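Local coordinates for protein acetyltransferase (Bacillus cereus, PDB 1Y9W) that is a GNAT-type enzyme that probably transfers an acyl group, most likely acetyl from acetyl-CoA, to an acceptor not yet identified, at residues Ser104-Ala109 with Gly130-Phe135; Gly57-Tyr62 with Lys95-Ile100; Gly49-Gly54 with Phe68-Glu73; Glu38-Val43 with His86-Ile91. One frame throughout, in Å; residues are numbered along the deposited sequence.

Contact 1: Ser104-Ala109 with Gly130-Phe135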
loop_
_atom_site.group_PDB
_atom_site.type_symbol
_atom_site.label_atom_id
_atom_site.label_comp_id
_atom_site.label_asym_id
_atom_site.label_seq_id
_atom_site.Cartn_x
_atom_site.Cartn_y
_atom_site.Cartn_z
ATOM N N SER A 104 -8.689 -4.022 -4.820
ATOM C CA SER A 104 -8.803 -5.216 -5.633
ATOM C C SER A 104 -8.825 -4.818 -7.104
ATOM O O SER A 104 -9.592 -3.945 -7.505
ATOM C CB SER A 104 -10.097 -5.950 -5.264
ATOM O OG SER A 104 -10.191 -7.208 -5.902
ATOM N N PHE A 105 -7.967 -5.445 -7.899
ATOM C CA PHE A 105 -7.918 -5.179 -9.325
ATOM C C PHE A 105 -9.129 -5.850 -9.961
ATOM O O PHE A 105 -9.730 -6.750 -9.372
ATOM C CB PHE A 105 -6.629 -5.740 -9.920
ATOM C CG PHE A 105 -5.425 -4.888 -9.655
ATOM C CD1 PHE A 105 -5.173 -3.763 -10.430
ATOM C CD2 PHE A 105 -4.552 -5.193 -8.621
ATOM C CE1 PHE A 105 -4.062 -2.950 -10.179
ATOM C CE2 PHE A 105 -3.443 -4.386 -8.363
ATOM C CZ PHE A 105 -3.198 -3.262 -9.146
ATOM N N SER A 106 -9.492 -5.396 -11.154
ATOM C CA SER A 106 -10.625 -5.948 -11.879
ATOM C C SER A 106 -10.489 -7.459 -12.078
ATOM O O SER A 106 -11.489 -8.179 -12.134
ATOM C CB SER A 106 -10.763 -5.245 -13.235
ATOM O OG SER A 106 -9.505 -5.141 -13.886
ATOM N N PHE A 107 -9.258 -7.954 -12.177
ATOM C CA PHE A 107 -9.057 -9.389 -12.380
ATOM C C PHE A 107 -8.951 -10.177 -11.068
ATOM O O PHE A 107 -8.578 -11.350 -11.073
ATOM C CB PHE A 107 -7.809 -9.615 -13.249
ATOM C CG PHE A 107 -6.576 -8.946 -12.724
ATOM C CD1 PHE A 107 -5.845 -9.515 -11.688
ATOM C CD2 PHE A 107 -6.157 -7.730 -13.249
ATOM C CE1 PHE A 107 -4.716 -8.882 -11.181
ATOM C CE2 PHE A 107 -5.025 -7.085 -12.749
ATOM C CZ PHE A 107 -4.303 -7.664 -11.711
ATOM N N GLN A 108 -9.289 -9.526 -9.952
ATOM C CA GLN A 108 -9.237 -10.153 -8.633
ATOM C C GLN A 108 -10.601 -10.180 -7.943
ATOM O O GLN A 108 -10.686 -10.090 -6.717
ATOM C CB GLN A 108 -8.264 -9.410 -7.726
ATOM C CG GLN A 108 -6.856 -9.288 -8.247
ATOM C CD GLN A 108 -5.947 -8.619 -7.235
ATOM O OE1 GLN A 108 -6.285 -7.572 -6.671
ATOM N NE2 GLN A 108 -4.781 -9.215 -7.002
ATOM N N ALA A 109 -11.667 -10.276 -8.721
ATOM C CA ALA A 109 -13.021 -10.335 -8.166
ATOM C C ALA A 109 -13.432 -9.242 -7.161
ATOM O O ALA A 109 -13.732 -9.539 -5.998
ATOM C CB ALA A 109 -13.247 -11.714 -7.539
ATOM N N GLY A 130 -5.348 -2.056 -19.541
ATOM C CA GLY A 130 -6.324 -3.078 -19.887
ATOM C C GLY A 130 -7.123 -3.598 -18.702
ATOM O O GLY A 130 -7.955 -4.495 -18.844
ATOM N N HIS A 131 -6.867 -3.029 -17.527
ATOM C CA HIS A 131 -7.545 -3.433 -16.308
ATOM C C HIS A 131 -7.779 -2.202 -15.426
ATOM O O HIS A 131 -7.514 -1.074 -15.840
ATOM C CB HIS A 131 -6.685 -4.459 -15.556
ATOM C CG HIS A 131 -6.228 -5.612 -16.404
ATOM N ND1 HIS A 131 -5.110 -5.549 -17.213
ATOM C CD2 HIS A 131 -6.752 -6.847 -16.587
ATOM C CE1 HIS A 131 -4.967 -6.694 -17.856
ATOM N NE2 HIS A 131 -5.951 -7.498 -17.495
ATOM N N SER A 132 -8.286 -2.414 -14.216
ATOM C CA SER A 132 -8.514 -1.308 -13.292
ATOM C C SER A 132 -8.318 -1.759 -11.844
ATOM O O SER A 132 -8.296 -2.949 -11.545
ATOM C CB SER A 132 -9.912 -0.705 -13.491
ATOM O OG SER A 132 -10.926 -1.678 -13.380
ATOM N N GLN A 133 -8.151 -0.798 -10.949
ATOM C CA GLN A 133 -7.935 -1.107 -9.546
ATOM C C GLN A 133 -9.008 -0.415 -8.716
ATOM O O GLN A 133 -9.203 0.797 -8.816
ATOM C CB GLN A 133 -6.529 -0.647 -9.133
ATOM C CG GLN A 133 -6.188 -0.901 -7.681
ATOM C CD GLN A 133 -4.752 -0.539 -7.335
ATOM O OE1 GLN A 133 -4.115 0.276 -8.006
ATOM N NE2 GLN A 133 -4.245 -1.130 -6.264
ATOM N N HIS A 134 -9.708 -1.193 -7.899
ATOM C CA HIS A 134 -10.773 -0.650 -7.070
ATOM C C HIS A 134 -10.449 -0.639 -5.584
ATOM O O HIS A 134 -10.062 -1.652 -5.011
ATOM C CB HIS A 134 -12.047 -1.430 -7.341
ATOM C CG HIS A 134 -12.375 -1.512 -8.796
ATOM N ND1 HIS A 134 -11.770 -2.415 -9.644
ATOM C CD2 HIS A 134 -13.169 -0.738 -9.574
ATOM C CE1 HIS A 134 -12.175 -2.193 -10.881
ATOM N NE2 HIS A 134 -13.024 -1.181 -10.867
ATOM N N PHE A 135 -10.609 0.531 -4.977
ATOM C CA PHE A 135 -10.319 0.736 -3.565
ATOM C C PHE A 135 -11.580 0.703 -2.718
ATOM O O PHE A 135 -12.511 1.489 -2.923
ATOM C CB PHE A 135 -9.568 2.055 -3.409
ATOM C CG PHE A 135 -8.221 2.043 -4.075
ATOM C CD1 PHE A 135 -7.053 1.940 -3.319
ATOM C CD2 PHE A 135 -8.122 2.053 -5.468
ATOM C CE1 PHE A 135 -5.797 1.842 -3.946
ATOM C CE2 PHE A 135 -6.875 1.955 -6.106
ATOM C CZ PHE A 135 -5.712 1.848 -5.346
#
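Gln-133 swings CG away from its backbone N (chi1 179°) and, extended beyond it, lies obliquely over the ring of Phe-105, whose own CG stands anti to its carbonyl carbon (chi1 -78°). Gln-133 CG covers one ring face toward the rim, 4.1 Å from the centroid in a CH-pi contact, and the amide stacks on with its plane 17° from the ring. NE2 of that amide is tied to Asp-103. Both side chains rise from a non-hydrogen-bonded pair. The adjoining pair, Ser-104 with His-134, is hydrogen-bonded: Ser-104 N gives to His-134 O at 2.7 Å and His-134 N to Ser-104 O at 2.8 Å. His-134 ND1 adds a weak bond to Ser-104 O, which lies at the edge of the imidazole. Beyond the strands, Ser-106 acts twice, its N donating to Ser-132 O (2.8 Å) and its OG accepting from Ser-132 N (3.0 Å). Phe-107 then sets its CD2 edge against the face of His-131 in an offset edge-to-face pair, centroids 5.2 Å apart. Gln-108 OE1 takes the N-H of Phe-105, while Gln-108 NE2 bonds Asn-25 of the second subunit. This is an antiparallel ladder between neighbouring strands 99-105 and 133-139 of the GNAT sheet, prolonged by one backbone bond, the Ser-106 hydroxyl and the Phe-107/His-131 pair where the chain turns toward helix 110-115.

Contact 2: Gly57-Tyr62 with Lys95-Ile100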
loop_
_atom_site.group_PDB
_atom_site.type_symbol
_atom_site.label_atom_id
_atom_site.label_comp_id
_atom_site.label_asym_id
_atom_site.label_seq_id
_atom_site.Cartn_x
_atom_site.Cartn_y
_atom_site.Cartn_z
ATOM N N GLY A 57 -3.314 -9.482 6.684
ATOM C CA GLY A 57 -3.517 -8.046 6.736
ATOM C C GLY A 57 -2.621 -7.464 7.804
ATOM O O GLY A 57 -1.943 -8.212 8.516
ATOM N N THR A 58 -2.587 -6.140 7.906
ATOM C CA THR A 58 -1.771 -5.492 8.928
ATOM C C THR A 58 -2.624 -4.411 9.573
ATOM O O THR A 58 -3.432 -3.758 8.896
ATOM C CB THR A 58 -0.487 -4.837 8.355
ATOM O OG1 THR A 58 -0.808 -3.547 7.841
ATOM C CG2 THR A 58 0.116 -5.681 7.233
ATOM N N MET A 59 -2.453 -4.241 10.882
ATOM C CA MET A 59 -3.207 -3.253 11.640
ATOM C C MET A 59 -2.329 -2.125 12.183
ATOM O O MET A 59 -1.163 -2.330 12.530
ATOM C CB MET A 59 -3.922 -3.924 12.818
ATOM C CG MET A 59 -4.981 -4.945 12.441
ATOM S SD MET A 59 -5.795 -5.642 13.895
ATOM C CE MET A 59 -4.588 -6.888 14.297
ATOM N N TYR A 60 -2.908 -0.933 12.244
ATOM C CA TYR A 60 -2.250 0.252 12.784
ATOM C C TYR A 60 -3.215 1.424 12.627
ATOM O O TYR A 60 -4.130 1.354 11.811
ATOM C CB TYR A 60 -0.918 0.536 12.080
ATOM C CG TYR A 60 -0.994 0.819 10.600
ATOM C CD1 TYR A 60 -0.805 -0.192 9.663
ATOM C CD2 TYR A 60 -1.198 2.117 10.135
ATOM C CE1 TYR A 60 -0.806 0.089 8.299
ATOM C CE2 TYR A 60 -1.202 2.405 8.778
ATOM C CZ TYR A 60 -1.003 1.391 7.870
ATOM O OH TYR A 60 -0.986 1.691 6.534
ATOM N N PHE A 61 -3.028 2.486 13.411
ATOM C CA PHE A 61 -3.936 3.633 13.349
ATOM C C PHE A 61 -5.344 3.140 13.632
ATOM O O PHE A 61 -6.334 3.800 13.304
ATOM C CB PHE A 61 -3.912 4.275 11.962
ATOM C CG PHE A 61 -2.716 5.129 11.716
ATOM C CD1 PHE A 61 -1.839 5.434 12.751
ATOM C CD2 PHE A 61 -2.492 5.678 10.460
ATOM C CE1 PHE A 61 -0.759 6.278 12.540
ATOM C CE2 PHE A 61 -1.412 6.527 10.239
ATOM C CZ PHE A 61 -0.543 6.830 11.283
ATOM N N TYR A 62 -5.412 1.967 14.248
ATOM C CA TYR A 62 -6.672 1.319 14.579
ATOM C C TYR A 62 -7.547 1.014 13.371
ATOM O O TYR A 62 -8.734 1.341 13.333
ATOM C CB TYR A 62 -7.437 2.127 15.628
ATOM C CG TYR A 62 -6.800 1.985 16.990
ATOM C CD1 TYR A 62 -6.743 0.742 17.627
ATOM C CD2 TYR A 62 -6.194 3.074 17.616
ATOM C CE1 TYR A 62 -6.092 0.587 18.853
ATOM C CE2 TYR A 62 -5.540 2.932 18.844
ATOM C CZ TYR A 62 -5.492 1.690 19.455
ATOM O OH TYR A 62 -4.851 1.554 20.663
ATOM N N LYS A 95 -9.863 -5.954 18.276
ATOM C CA LYS A 95 -8.661 -5.221 18.655
ATOM C C LYS A 95 -8.845 -3.711 18.608
ATOM O O LYS A 95 -7.877 -2.955 18.706
ATOM C CB LYS A 95 -7.492 -5.628 17.758
ATOM C CG LYS A 95 -7.222 -7.107 17.799
ATOM C CD LYS A 95 -5.759 -7.384 17.646
ATOM C CE LYS A 95 -5.463 -8.815 18.004
ATOM N NZ LYS A 95 -3.998 -9.056 17.992
ATOM N N GLY A 96 -10.089 -3.276 18.450
ATOM C CA GLY A 96 -10.368 -1.852 18.411
ATOM C C GLY A 96 -10.296 -1.190 17.046
ATOM O O GLY A 96 -10.225 0.040 16.963
ATOM N N CYS A 97 -10.301 -1.986 15.976
ATOM C CA CYS A 97 -10.264 -1.426 14.626
ATOM C C CYS A 97 -11.638 -0.867 14.310
ATOM O O CYS A 97 -12.668 -1.494 14.571
ATOM C CB CYS A 97 -9.865 -2.484 13.600
ATOM S SG CYS A 97 -8.140 -2.974 13.764
ATOM N N ARG A 98 -11.638 0.328 13.743
ATOM C CA ARG A 98 -12.864 1.029 13.418
ATOM C C ARG A 98 -13.119 0.988 11.918
ATOM O O ARG A 98 -14.230 1.259 11.448
ATOM C CB ARG A 98 -12.723 2.484 13.872
ATOM C CG ARG A 98 -11.616 2.703 14.920
ATOM C CD ARG A 98 -11.138 4.139 14.912
ATOM N NE ARG A 98 -10.693 4.512 13.573
ATOM C CZ ARG A 98 -10.743 5.745 13.069
ATOM N NH1 ARG A 98 -11.218 6.759 13.789
ATOM N NH2 ARG A 98 -10.335 5.958 11.828
ATOM N N LEU A 99 -12.085 0.622 11.170
ATOM C CA LEU A 99 -12.172 0.609 9.724
ATOM C C LEU A 99 -11.344 -0.498 9.091
ATOM O O LEU A 99 -10.365 -0.971 9.676
ATOM C CB LEU A 99 -11.683 1.972 9.220
ATOM C CG LEU A 99 -11.226 2.180 7.778
ATOM C CD1 LEU A 99 -12.431 2.295 6.847
ATOM C CD2 LEU A 99 -10.394 3.444 7.720
ATOM N N ILE A 100 -11.756 -0.910 7.894
ATOM C CA ILE A 100 -11.035 -1.924 7.126
ATOM C C ILE A 100 -10.829 -1.372 5.721
ATOM O O ILE A 100 -11.780 -0.892 5.096
ATOM C CB ILE A 100 -11.820 -3.241 7.001
ATOM C CG1 ILE A 100 -12.185 -3.762 8.387
ATOM C CG2 ILE A 100 -10.969 -4.277 6.266
ATOM C CD1 ILE A 100 -12.970 -5.059 8.363
HETATM O O HOH W 1 -8.273 4.421 11.543
#
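A Schellman motif ends helix 80-94 here, with Gly-96 at its C-prime position, and the chain leaving it meets the turn between strands 51-60 and 63-71. Across this junction Tyr-62 O receives Arg-98 N at 3.1 Å, nearly straight at the hydrogen (168°) although the donor stands 35° out of the carbonyl plane. Cys-97 CA approaches the same oxygen at 3.4 Å in a CA-H...O contact. The ring of Tyr-62 lies against the motif itself: CD1 is 3.6 Å from Gly-96 O, and Lys-95 O comes to the ring edge. On the buried side Met-59 and Cys-97 bring their sulfurs together, SD to SG 3.6 Å. Methionine CG is anti to its carbonyl carbon and the chain bends at chi3 (-83°), which turns CE toward Lys-95; CE meets CD of that lysine at 3.6 Å, the two chains crossing at about a right angle. Lysine NZ continues to a salt bridge with Glu-38. A water donates to Phe-61 O at 2.7 Å and accepts a weak bond from Arg-98 NH2, while Arg-98 NH1 forms a salt bridge with Asp-126 of the second subunit. The chemistry thus divides: sulfur and methylene packing inside, and outside a carbonyl gripped by one N-H and one C-H, beside a guanidinium whose charge is probably balanced at least in part across the dimer interface.

Contact 3: Gly49-Gly54 with Phe68-Glu73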
loop_
_atom_site.group_PDB
_atom_site.type_symbol
_atom_site.label_atom_id
_atom_site.label_comp_id
_atom_site.label_asym_id
_atom_site.label_seq_id
_atom_site.Cartn_x
_atom_site.Cartn_y
_atom_site.Cartn_z
ATOM N N GLY A 49 -0.899 -29.937 6.617
ATOM C CA GLY A 49 -0.356 -28.645 6.246
ATOM C C GLY A 49 -0.784 -28.113 4.891
ATOM O O GLY A 49 -0.241 -27.118 4.430
ATOM N N LYS A 50 -1.738 -28.761 4.234
ATOM C CA LYS A 50 -2.201 -28.251 2.947
ATOM C C LYS A 50 -3.076 -27.030 3.228
ATOM O O LYS A 50 -3.994 -27.082 4.052
ATOM C CB LYS A 50 -3.022 -29.296 2.189
ATOM C CG LYS A 50 -3.570 -28.775 0.864
ATOM C CD LYS A 50 -4.309 -29.852 0.087
ATOM C CE LYS A 50 -4.790 -29.312 -1.250
ATOM N NZ LYS A 50 -5.496 -30.347 -2.072
ATOM N N ILE A 51 -2.775 -25.931 2.543
ATOM C CA ILE A 51 -3.506 -24.681 2.704
ATOM C C ILE A 51 -4.545 -24.526 1.610
ATOM O O ILE A 51 -4.221 -24.387 0.437
ATOM C CB ILE A 51 -2.530 -23.485 2.684
ATOM C CG1 ILE A 51 -1.534 -23.646 3.837
ATOM C CG2 ILE A 51 -3.299 -22.162 2.788
ATOM C CD1 ILE A 51 -0.423 -22.623 3.848
ATOM N N PHE A 52 -5.803 -24.554 2.023
ATOM C CA PHE A 52 -6.945 -24.435 1.128
ATOM C C PHE A 52 -7.350 -22.984 0.934
ATOM O O PHE A 52 -8.027 -22.655 -0.034
ATOM C CB PHE A 52 -8.126 -25.221 1.703
ATOM C CG PHE A 52 -7.889 -26.705 1.771
ATOM C CD1 PHE A 52 -8.133 -27.514 0.664
ATOM C CD2 PHE A 52 -7.390 -27.290 2.935
ATOM C CE1 PHE A 52 -7.884 -28.887 0.714
ATOM C CE2 PHE A 52 -7.134 -28.665 3.000
ATOM C CZ PHE A 52 -7.381 -29.465 1.890
ATOM N N GLY A 53 -6.942 -22.120 1.857
ATOM C CA GLY A 53 -7.275 -20.716 1.745
ATOM C C GLY A 53 -6.635 -19.933 2.867
ATOM O O GLY A 53 -6.195 -20.513 3.858
ATOM N N GLY A 54 -6.569 -18.614 2.718
ATOM C CA GLY A 54 -5.977 -17.793 3.758
ATOM C C GLY A 54 -6.168 -16.317 3.494
ATOM O O GLY A 54 -6.557 -15.914 2.390
ATOM N N PHE A 68 -3.739 -9.628 1.404
ATOM C CA PHE A 68 -3.975 -10.727 0.481
ATOM C C PHE A 68 -5.044 -11.690 0.978
ATOM O O PHE A 68 -5.130 -12.001 2.170
ATOM C CB PHE A 68 -2.679 -11.503 0.256
ATOM C CG PHE A 68 -1.578 -10.678 -0.323
ATOM C CD1 PHE A 68 -1.497 -10.473 -1.690
ATOM C CD2 PHE A 68 -0.639 -10.081 0.506
ATOM C CE1 PHE A 68 -0.497 -9.687 -2.231
ATOM C CE2 PHE A 68 0.366 -9.291 -0.021
ATOM C CZ PHE A 68 0.437 -9.092 -1.398
ATOM N N LEU A 69 -5.860 -12.157 0.046
ATOM C CA LEU A 69 -6.897 -13.126 0.354
ATOM C C LEU A 69 -6.896 -14.123 -0.792
ATOM O O LEU A 69 -7.075 -13.756 -1.956
ATOM C CB LEU A 69 -8.262 -12.453 0.474
ATOM C CG LEU A 69 -9.341 -13.390 1.009
ATOM C CD1 LEU A 69 -10.456 -12.578 1.617
ATOM C CD2 LEU A 69 -9.856 -14.272 -0.107
ATOM N N TRP A 70 -6.681 -15.388 -0.462
ATOM C CA TRP A 70 -6.633 -16.417 -1.485
ATOM C C TRP A 70 -7.370 -17.680 -1.075
ATOM O O TRP A 70 -7.393 -18.056 0.094
ATOM C CB TRP A 70 -5.176 -16.766 -1.796
ATOM C CG TRP A 70 -5.021 -17.903 -2.755
ATOM C CD1 TRP A 70 -5.149 -17.855 -4.113
ATOM C CD2 TRP A 70 -4.727 -19.264 -2.426
ATOM N NE1 TRP A 70 -4.951 -19.103 -4.651
ATOM C CE2 TRP A 70 -4.690 -19.987 -3.636
ATOM C CE3 TRP A 70 -4.495 -19.944 -1.224
ATOM C CZ2 TRP A 70 -4.428 -21.359 -3.679
ATOM C CZ3 TRP A 70 -4.235 -21.311 -1.268
ATOM C CH2 TRP A 70 -4.205 -22.000 -2.487
ATOM N N VAL A 71 -7.981 -18.320 -2.059
ATOM C CA VAL A 71 -8.688 -19.564 -1.846
ATOM C C VAL A 71 -8.324 -20.488 -2.999
ATOM O O VAL A 71 -8.364 -20.094 -4.168
ATOM C CB VAL A 71 -10.210 -19.358 -1.814
ATOM C CG1 VAL A 71 -10.922 -20.703 -1.924
ATOM C CG2 VAL A 71 -10.602 -18.668 -0.519
ATOM N N ASP A 72 -7.949 -21.716 -2.664
ATOM C CA ASP A 72 -7.575 -22.685 -3.677
ATOM C C ASP A 72 -8.724 -22.823 -4.670
ATOM O O ASP A 72 -9.885 -22.905 -4.280
ATOM C CB ASP A 72 -7.287 -24.029 -3.018
ATOM C CG ASP A 72 -6.614 -24.993 -3.954
ATOM O OD1 ASP A 72 -7.135 -25.192 -5.070
ATOM O OD2 ASP A 72 -5.566 -25.553 -3.573
ATOM N N GLU A 73 -8.403 -22.839 -5.956
ATOM C CA GLU A 73 -9.434 -22.970 -6.978
ATOM C C GLU A 73 -10.269 -24.254 -6.850
ATOM O O GLU A 73 -11.470 -24.249 -7.124
ATOM C CB GLU A 73 -8.801 -22.876 -8.379
ATOM C CG GLU A 73 -7.497 -23.669 -8.578
ATOM C CD GLU A 73 -7.691 -25.185 -8.568
ATOM O OE1 GLU A 73 -8.507 -25.694 -9.378
ATOM O OE2 GLU A 73 -7.019 -25.866 -7.754
HETATM O O HOH W 2 -2.946 -25.192 -1.558
#
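The indole of Trp-70 presents its edge to strand 51-54: Ile-51 O lies near the ring plane, 3.5 Å from CZ3, and Ile-51 CG2 packs on the same carbon. Over one indole face, toward the rim, sits the backbone N of Asp-72, and a water lies in plane at the edge. CG of the tryptophan is anti to the backbone N (chi1 175°), which carries the indole toward the open end of the hairpin, beside Ile-51. That water donates to Ile-51 O, at a doubtfully short distance, and weakly to Asp-72 OD2. The Phe-52 ring has Lys-50 CG over one face, and Lys-4 of the second subunit makes a cation-pi contact with it. The backbones join through Asp-72 N to Phe-52 O (2.8 Å), Gly-54 N to Trp-70 O (2.8 Å) and Trp-70 N to Gly-54 O (2.9 Å). Gly-53 and Val-71 form a non-hydrogen-bonded pair, and Gly-53 CA lies 3.1 Å from Trp-70 O. Asp-72 OD1 accepts from Ser-74 N. These are the open ends of the antiparallel hairpin 51-60/63-71 in the GNAT sheet; on the other edge of strand 51-60, in its pairing with strand 38-45, Phe-52 and Gly-53 both face Val-44 in a classic beta bulge.

Contact 4: Glu38-Val43 with His86-Ile91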
loop_
_atom_site.group_PDB
_atom_site.type_symbol
_atom_site.label_atom_id
_atom_site.label_comp_id
_atom_site.label_asym_id
_atom_site.label_seq_id
_atom_site.Cartn_x
_atom_site.Cartn_y
_atom_site.Cartn_z
ATOM N N GLU A 38 0.654 -4.368 13.890
ATOM C CA GLU A 38 0.559 -5.804 14.027
ATOM C C GLU A 38 0.038 -6.473 12.761
ATOM O O GLU A 38 -0.913 -6.002 12.138
ATOM C CB GLU A 38 -0.359 -6.138 15.201
ATOM C CG GLU A 38 -0.586 -7.617 15.391
ATOM C CD GLU A 38 -1.575 -7.921 16.494
ATOM O OE1 GLU A 38 -1.924 -9.107 16.661
ATOM O OE2 GLU A 38 -2.006 -6.983 17.193
ATOM N N GLU A 39 0.688 -7.566 12.381
ATOM C CA GLU A 39 0.285 -8.338 11.215
ATOM C C GLU A 39 -0.640 -9.438 11.709
ATOM O O GLU A 39 -0.466 -9.960 12.809
ATOM C CB GLU A 39 1.497 -8.971 10.534
ATOM C CG GLU A 39 2.332 -8.021 9.690
ATOM C CD GLU A 39 3.579 -8.695 9.133
ATOM O OE1 GLU A 39 4.494 -9.025 9.925
ATOM O OE2 GLU A 39 3.640 -8.906 7.902
ATOM N N VAL A 40 -1.631 -9.784 10.901
ATOM C CA VAL A 40 -2.569 -10.829 11.269
ATOM C C VAL A 40 -2.855 -11.675 10.039
ATOM O O VAL A 40 -2.908 -11.155 8.923
ATOM C CB VAL A 40 -3.885 -10.232 11.787
ATOM C CG1 VAL A 40 -4.468 -9.310 10.748
ATOM C CG2 VAL A 40 -4.873 -11.349 12.108
ATOM N N SER A 41 -3.016 -12.978 10.234
ATOM C CA SER A 41 -3.315 -13.861 9.117
ATOM C C SER A 41 -4.040 -15.100 9.592
ATOM O O SER A 41 -3.781 -15.615 10.682
ATOM C CB SER A 41 -2.037 -14.270 8.375
ATOM O OG SER A 41 -1.349 -15.305 9.047
ATOM N N LEU A 42 -4.962 -15.565 8.763
ATOM C CA LEU A 42 -5.740 -16.752 9.064
ATOM C C LEU A 42 -5.597 -17.717 7.906
ATOM O O LEU A 42 -5.521 -17.300 6.749
ATOM C CB LEU A 42 -7.218 -16.396 9.242
ATOM C CG LEU A 42 -7.581 -15.539 10.454
ATOM C CD1 LEU A 42 -9.088 -15.387 10.523
ATOM C CD2 LEU A 42 -7.068 -16.195 11.726
ATOM N N VAL A 43 -5.548 -19.006 8.214
ATOM C CA VAL A 43 -5.448 -20.010 7.171
ATOM C C VAL A 43 -6.422 -21.144 7.419
ATOM O O VAL A 43 -6.722 -21.486 8.563
ATOM C CB VAL A 43 -4.016 -20.623 7.066
ATOM C CG1 VAL A 43 -3.045 -19.590 6.531
ATOM C CG2 VAL A 43 -3.557 -21.140 8.423
ATOM N N HIS A 86 -14.970 -12.731 6.991
ATOM C CA HIS A 86 -15.789 -12.501 8.170
ATOM C C HIS A 86 -14.961 -12.687 9.439
ATOM O O HIS A 86 -15.036 -11.892 10.378
ATOM C CB HIS A 86 -16.969 -13.469 8.188
ATOM C CG HIS A 86 -17.771 -13.412 9.452
ATOM N ND1 HIS A 86 -18.556 -12.328 9.789
ATOM C CD2 HIS A 86 -17.866 -14.283 10.487
ATOM C CE1 HIS A 86 -19.097 -12.534 10.978
ATOM N NE2 HIS A 86 -18.693 -13.712 11.424
ATOM N N GLU A 87 -14.156 -13.741 9.447
ATOM C CA GLU A 87 -13.322 -14.061 10.588
ATOM C C GLU A 87 -12.247 -13.027 10.883
ATOM O O GLU A 87 -11.990 -12.700 12.045
ATOM C CB GLU A 87 -12.648 -15.413 10.377
ATOM C CG GLU A 87 -12.110 -16.007 11.660
ATOM C CD GLU A 87 -12.978 -17.145 12.176
ATOM O OE1 GLU A 87 -14.224 -16.995 12.185
ATOM O OE2 GLU A 87 -12.408 -18.189 12.578
ATOM N N ILE A 88 -11.597 -12.505 9.851
ATOM C CA ILE A 88 -10.558 -11.543 10.142
ATOM C C ILE A 88 -11.151 -10.188 10.513
ATOM O O ILE A 88 -10.515 -9.414 11.222
ATOM C CB ILE A 88 -9.546 -11.415 8.984
ATOM C CG1 ILE A 88 -8.225 -10.856 9.538
ATOM C CG2 ILE A 88 -10.125 -10.554 7.875
ATOM C CD1 ILE A 88 -7.067 -10.824 8.552
ATOM N N GLU A 89 -12.371 -9.901 10.064
ATOM C CA GLU A 89 -13.003 -8.627 10.427
ATOM C C GLU A 89 -13.272 -8.654 11.933
ATOM O O GLU A 89 -13.043 -7.670 12.641
ATOM C CB GLU A 89 -14.322 -8.432 9.678
ATOM C CG GLU A 89 -14.206 -8.626 8.183
ATOM C CD GLU A 89 -15.455 -8.223 7.432
ATOM O OE1 GLU A 89 -16.569 -8.516 7.921
ATOM O OE2 GLU A 89 -15.321 -7.620 6.343
ATOM N N GLY A 90 -13.759 -9.795 12.411
ATOM C CA GLY A 90 -14.041 -9.947 13.826
ATOM C C GLY A 90 -12.798 -9.693 14.660
ATOM O O GLY A 90 -12.852 -9.021 15.690
ATOM N N ILE A 91 -11.667 -10.228 14.215
ATOM C CA ILE A 91 -10.422 -10.037 14.940
ATOM C C ILE A 91 -10.090 -8.555 14.971
ATOM O O ILE A 91 -9.603 -8.035 15.980
ATOM C CB ILE A 91 -9.253 -10.789 14.266
ATOM C CG1 ILE A 91 -9.569 -12.284 14.173
ATOM C CG2 ILE A 91 -7.980 -10.567 15.056
ATOM C CD1 ILE A 91 -8.502 -13.091 13.461
#
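Leu-42 reaches from its strand to the helix. Its CB points at segment 86-91, and with CG anti to the carbonyl carbon (chi1 -67°) the branch is carried onto the helix surface. CG lies 4.0 Å from Ile-91 CD1, and CD2 comes to 3.8 Å from that same methyl, the two side chains meeting tip to tip. CD1 has three neighbours: it also touches Ile-91 CD1, lies 3.9 Å from Ile-88 N, and presses on the methylenes of Glu-87, at 3.3 Å from CG and 3.6 Å from CB. Glu-87 holds CG anti to its backbone N (chi1 -163°), which sets that methylene against the leucine, the two side chains crossing at about a right angle. Two residues earlier on the strand, Val-40 turns CG1 to Ile-88 CD1 at 3.7 Å and CG2 more loosely to Ile-91 CD1. The side chains meet one another through carbon alone. The strand and helix axes pass 9.2 Å apart with their directions 148° apart. Helix 80-94 thus packs on one face of the sheet, where Ile-88 also touches Val-55 of strand 51-60 and Leu-64 of strand 63-71; strand 38-45 is outermost within its own chain, and Leu-42 and Val-43 continue the sheet as an antiparallel ladder with the second subunit.

How the contacts relate
Contacts 1 and 3 are antiparallel ladders within one sheet, each bound by backbone hydrogen bonds; contact 1 adds an amide stacked on a ring face, contact 3 an indole edge turned to a carbonyl. Contact 4 is apolar packing of helix 80-94 on that sheet, while contact 2 mixes sulfur packing with polar bonds where the helix ends. Contacts 2 and 4 touch, partly through the Met-59/Glu-38 backbone pairing of adjacent strands. Strand 51-60 serves contacts 2 and 3, and strand 99-105 contacts 1 and 2. All four are partly buried and reach the second subunit; contacts 2 and 4 lie about 10 and 11 Å from the chain centre, 1 and 3 about 15 and 17 Å, between centres.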